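Local structure of PfhB2 (Pasteurella multocida, 6U8T) at residues E73-D76 with S77-L81; K96-D99 with N100-E104. The protein is the YopT-like domain of a Pasteurella toxin and probably acts as a cysteine protease of the papain-like clan CA. The protein carries 1 engineered substitution. All blocks are in the same frame, centred on the assembly; numbering follows the deposited sequence.

Contact 1: residues E73-D76 with S77-L81; sequences EAID and SIKKL
Ile-75 and Lys-79, one helical turn apart on helix 72-87, lie alongside each other and point the same way, with CG2 of Ile-75 4.1 Å from CD of Lys-79. That branch is the one set opposite the backbone N of Ile-75, and it meets the aliphatic middle of the lysine; the chain then bends at its last two torsions, carrying the ammonium away from the preceding turn. Ile-78 sits just beyond the carbonyl of Ala-74, its CG1 3.1 Å from Ala-74 O, while its backbone N donates to the same oxygen at 2.8 Å. The same i to i+4 pattern joins Ser-77 to Glu-73, Lys-79 to Ile-75 and Lys-80 to Asp-76, all as ordinary alpha-helical bonds. Lys-80 folds back so that NZ comes to 3.9 Å from Asp-76 O, yet its charge remains 6.3 Å from Asp-76 OD2.

The polar ends of Asp-76 and Ser-77 find their partners beyond these residues. OD1 of Asp-76 is hydrogen-bonded to Gln-72 NE2, one turn earlier, and OG of Ser-77 to His-44 NE2 on helix 20-51, where Ile-78 also packs on Thr-41 and His-44. The span is thus amphipathic: backbone bonds hold it together, apolar contacts and a serine-histidine bond fix its inner face to helix 20-51, and the nearby opposite charges of Asp-76 and Lys-80 probably add only a weak electrostatic attraction.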
loop_
_atom_site.group_PDB
_atom_site.type_symbol
_atom_site.label_atom_id
_atom_site.label_comp_id
_atom_site.label_asym_id
_atom_site.label_seq_id
_atom_site.Cartn_x
_atom_site.Cartn_y
_atom_site.Cartn_z
ATOM N N GLU C 73 -8.697 27.264 -12.848
ATOM C CA GLU C 73 -9.847 26.653 -13.558
ATOM C C GLU C 73 -9.667 25.126 -13.676
ATOM O O GLU C 73 -10.659 24.405 -13.519
ATOM C CB GLU C 73 -10.013 27.328 -14.923
ATOM C CG GLU C 73 -10.810 26.521 -15.940
ATOM C CD GLU C 73 -11.066 27.183 -17.287
ATOM O OE1 GLU C 73 -10.114 27.790 -17.866
ATOM O OE2 GLU C 73 -12.226 27.087 -17.776
ATOM N N ALA C 74 -8.455 24.655 -13.940
ATOM C CA ALA C 74 -8.145 23.220 -14.076
ATOM C C ALA C 74 -8.283 22.571 -12.692
ATOM O O ALA C 74 -8.866 21.474 -12.600
ATOM C CB ALA C 74 -6.769 23.022 -14.679
ATOM N N ILE C 75 -7.797 23.261 -11.651
ATOM C CA ILE C 75 -7.811 22.779 -10.235
ATOM C C ILE C 75 -9.277 22.601 -9.797
ATOM O O ILE C 75 -9.603 21.553 -9.195
ATOM C CB ILE C 75 -7.034 23.732 -9.300
ATOM C CG1 ILE C 75 -5.521 23.557 -9.473
ATOM C CG2 ILE C 75 -7.434 23.545 -7.851
ATOM C CD1 ILE C 75 -4.695 24.813 -9.115
ATOM N N ASP C 76 -10.120 23.578 -10.101
ATOM C CA ASP C 76 -11.548 23.585 -9.702
ATOM C C ASP C 76 -12.231 22.393 -10.373
ATOM O O ASP C 76 -12.955 21.669 -9.691
ATOM C CB ASP C 76 -12.237 24.914 -10.061
ATOM C CG ASP C 76 -11.684 26.127 -9.326
ATOM O OD1 ASP C 76 -11.098 25.950 -8.218
ATOM O OD2 ASP C 76 -11.810 27.254 -9.906
ATOM N N SER C 77 -12.011 22.213 -11.663
ATOM C CA SER C 77 -12.620 21.121 -12.477
ATOM C C SER C 77 -12.103 19.750 -12.008
ATOM O O SER C 77 -12.880 18.807 -11.961
ATOM C CB SER C 77 -12.358 21.358 -13.919
ATOM O OG SER C 77 -13.030 20.386 -14.692
ATOM N N ILE C 78 -10.820 19.655 -11.662
ATOM C CA ILE C 78 -10.198 18.416 -11.146
ATOM C C ILE C 78 -10.843 18.056 -9.790
ATOM O O ILE C 78 -11.161 16.873 -9.578
ATOM C CB ILE C 78 -8.668 18.582 -11.065
ATOM C CG1 ILE C 78 -8.060 18.489 -12.475
ATOM C CG2 ILE C 78 -8.067 17.544 -10.099
ATOM C CD1 ILE C 78 -6.584 18.825 -12.552
ATOM N N LYS C 79 -11.039 19.045 -8.918
ATOM C CA LYS C 79 -11.652 18.866 -7.579
ATOM C C LYS C 79 -13.104 18.381 -7.735
ATOM O O LYS C 79 -13.477 17.474 -6.973
ATOM C CB LYS C 79 -11.545 20.163 -6.778
ATOM C CG LYS C 79 -10.226 20.286 -6.023
ATOM C CD LYS C 79 -9.997 21.611 -5.357
ATOM C CE LYS C 79 -9.400 21.461 -3.973
ATOM N NZ LYS C 79 -7.977 21.069 -4.078
ATOM N N LYS C 80 -13.856 18.935 -8.686
ATOM C CA LYS C 80 -15.251 18.517 -8.997
ATOM C C LYS C 80 -15.279 17.016 -9.337
ATOM O O LYS C 80 -16.066 16.279 -8.709
ATOM C CB LYS C 80 -15.829 19.277 -10.193
ATOM C CG LYS C 80 -17.039 20.170 -9.988
ATOM C CD LYS C 80 -17.270 21.071 -11.253
ATOM C CE LYS C 80 -16.700 22.497 -11.172
ATOM N NZ LYS C 80 -15.697 22.866 -12.223
ATOM N N LEU C 81 -14.494 16.590 -10.338
ATOM C CA LEU C 81 -14.457 15.177 -10.793
ATOM C C LEU C 81 -13.983 14.283 -9.635
ATOM O O LEU C 81 -14.499 13.183 -9.463
ATOM C CB LEU C 81 -13.520 15.057 -11.994
ATOM C CG LEU C 81 -13.415 13.663 -12.600
ATOM C CD1 LEU C 81 -14.818 13.097 -12.853
ATOM C CD2 LEU C 81 -12.599 13.675 -13.895
#

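Contact 2: residues K96-D99 with N100-E104; sequences KLTD and NWLQE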
loop_
_atom_site.group_PDB
_atom_site.type_symbol
_atom_site.label_atom_id
_atom_site.label_comp_id
_atom_site.label_asym_id
_atom_site.label_seq_id
_atom_site.Cartn_x
_atom_site.Cartn_y
_atom_site.Cartn_z
ATOM N N LYS C 96 -15.921 3.687 -14.132
ATOM C CA LYS C 96 -17.050 3.968 -15.065
ATOM C C LYS C 96 -17.361 5.476 -15.064
ATOM O O LYS C 96 -17.704 6.044 -16.137
ATOM C CB LYS C 96 -18.294 3.161 -14.686
ATOM C CG LYS C 96 -19.524 3.378 -15.555
ATOM C CD LYS C 96 -19.547 2.568 -16.821
ATOM C CE LYS C 96 -18.543 2.930 -17.901
ATOM N NZ LYS C 96 -18.913 4.177 -18.618
ATOM N N LEU C 97 -17.264 6.121 -13.903
ATOM C CA LEU C 97 -17.598 7.556 -13.765
ATOM C C LEU C 97 -16.559 8.374 -14.549
ATOM O O LEU C 97 -16.973 9.296 -15.282
ATOM C CB LEU C 97 -17.652 7.890 -12.278
ATOM C CG LEU C 97 -17.638 9.355 -11.889
ATOM C CD1 LEU C 97 -18.497 9.487 -10.667
ATOM C CD2 LEU C 97 -16.228 9.824 -11.613
ATOM N N THR C 98 -15.272 8.059 -14.394
ATOM C CA THR C 98 -14.166 8.758 -15.082
ATOM C C THR C 98 -14.339 8.584 -16.600
ATOM O O THR C 98 -14.165 9.547 -17.326
ATOM C CB THR C 98 -12.802 8.250 -14.598
ATOM O OG1 THR C 98 -12.700 8.387 -13.183
ATOM C CG2 THR C 98 -11.670 9.022 -15.224
ATOM N N ASP C 99 -14.694 7.377 -17.033
ATOM C CA ASP C 99 -14.921 7.030 -18.451
ATOM C C ASP C 99 -16.055 7.876 -19.022
ATOM O O ASP C 99 -15.906 8.325 -20.165
ATOM C CB ASP C 99 -15.213 5.540 -18.618
ATOM C CG ASP C 99 -15.282 5.137 -20.072
ATOM O OD1 ASP C 99 -14.226 5.161 -20.707
ATOM O OD2 ASP C 99 -16.393 4.831 -20.551
ATOM N N ASN C 100 -17.149 8.053 -18.278
ATOM C CA ASN C 100 -18.305 8.873 -18.728
ATOM C C ASN C 100 -17.852 10.331 -18.895
ATOM O O ASN C 100 -18.218 10.966 -19.913
ATOM C CB ASN C 100 -19.497 8.810 -17.778
ATOM C CG ASN C 100 -20.199 7.471 -17.791
ATOM O OD1 ASN C 100 -20.575 6.989 -16.732
ATOM N ND2 ASN C 100 -20.402 6.860 -18.947
ATOM N N TRP C 101 -17.080 10.837 -17.941
ATOM C CA TRP C 101 -16.525 12.217 -17.984
ATOM C C TRP C 101 -15.657 12.383 -19.237
ATOM O O TRP C 101 -15.831 13.391 -19.951
ATOM C CB TRP C 101 -15.738 12.545 -16.710
ATOM C CG TRP C 101 -15.287 13.966 -16.646
ATOM C CD1 TRP C 101 -16.004 15.020 -16.155
ATOM C CD2 TRP C 101 -14.047 14.509 -17.139
ATOM N NE1 TRP C 101 -15.300 16.183 -16.309
ATOM C CE2 TRP C 101 -14.086 15.898 -16.895
ATOM C CE3 TRP C 101 -12.924 13.968 -17.759
ATOM C CZ2 TRP C 101 -13.022 16.740 -17.188
ATOM C CZ3 TRP C 101 -11.877 14.804 -18.081
ATOM C CH2 TRP C 101 -11.935 16.180 -17.810
ATOM N N LEU C 102 -14.790 11.416 -19.517
ATOM C CA LEU C 102 -13.858 11.465 -20.671
ATOM C C LEU C 102 -14.657 11.511 -21.976
ATOM O O LEU C 102 -14.290 12.301 -22.859
ATOM C CB LEU C 102 -12.888 10.291 -20.613
ATOM C CG LEU C 102 -11.731 10.479 -19.629
ATOM C CD1 LEU C 102 -11.005 9.169 -19.395
ATOM C CD2 LEU C 102 -10.758 11.547 -20.110
ATOM N N GLN C 103 -15.762 10.769 -22.076
ATOM C CA GLN C 103 -16.589 10.740 -23.311
ATOM C C GLN C 103 -17.349 12.056 -23.448
ATOM O O GLN C 103 -17.357 12.616 -24.566
ATOM C CB GLN C 103 -17.462 9.491 -23.328
ATOM C CG GLN C 103 -16.652 8.239 -23.662
ATOM C CD GLN C 103 -17.480 6.977 -23.681
ATOM O OE1 GLN C 103 -18.320 6.768 -24.553
ATOM N NE2 GLN C 103 -17.252 6.105 -22.722
ATOM N N GLU C 104 -17.877 12.584 -22.341
ATOM C CA GLU C 104 -18.471 13.945 -22.267
ATOM C C GLU C 104 -17.501 15.010 -22.804
ATOM O O GLU C 104 -17.958 15.966 -23.388
ATOM C CB GLU C 104 -18.911 14.227 -20.841
ATOM C CG GLU C 104 -20.223 13.572 -20.526
ATOM C CD GLU C 104 -20.776 13.848 -19.148
ATOM O OE1 GLU C 104 -20.001 14.319 -18.284
ATOM O OE2 GLU C 104 -21.985 13.586 -18.963
#
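The side chains of Asp-99 and Gln-103, one turn apart near the end of helix 91-104, meet at an oblique angle, an i, i+4 pairing on an amphipathic alpha-helix in which Gln-103 NE2 comes to Asp-99 OD2. Followed outward, the aspartate starts at CB, whose near neighbour across the contact is simply the next peptide nitrogen, that of Asn-100. From there the first torsion, with CG opposite the backbone N of Asp-99 (chi1 -173°), swings the carboxylate toward the side chain of Gln-103. CG lies 3.4 Å from Gln-103 NE2. OD1 is the farther oxygen, 3.8 Å from that nitrogen. OD2 comes much closer, 2.7 Å from Gln-103 NE2, with the carboxylate and amide planes turned 67° apart. The same oxygen takes a salt bridge from Lys-96 NZ at 3.2 Å through its anti lone pair, and another from Arg-120. Two cations on one carboxylate oxygen would be expected to favour the charged form of this buried aspartate. To reach it, the lysine chain curls through three successive bends.

The face toward helix 20-51 is built differently. Leu-102 points back toward the preceding turn, its CG 3.5 Å from Thr-98 O, and its backbone N is hydrogen-bonded to that carbonyl. OG1 of Thr-98 is held by Glu-39 of helix 20-51, and Trp-101 packs on Ala-43 and Ala-47 of the same helix while its ring meets that of His-44. Tyr-219 of the second subunit packs on Asp-99 and Leu-102, placing this span at the dimer interface. CG2 of Thr-98 lies 4.2 Å from CD1 of Leu-102.

Overall arrangement
Contact 1 and contact 2 are short spans of consecutive helices, 72-87 and 91-104, with centres about 15 Å apart, and both helices pack on helix 20-51. The two spans meet directly through Leu-81, whose CD2 lies 3.6 Å from Trp-101 CD2 and whose CD1 lies 3.8 Å from Leu-97 CD2. His-44 of helix 20-51 is a partner common to both. Contact 1 is mostly at the surface, and no salt bridge joins its charged side chains; hydrogen bonds and apolar packing account for its chemistry. Contact 2, by contrast, is a partly buried, ion-paired site that reaches the second subunit.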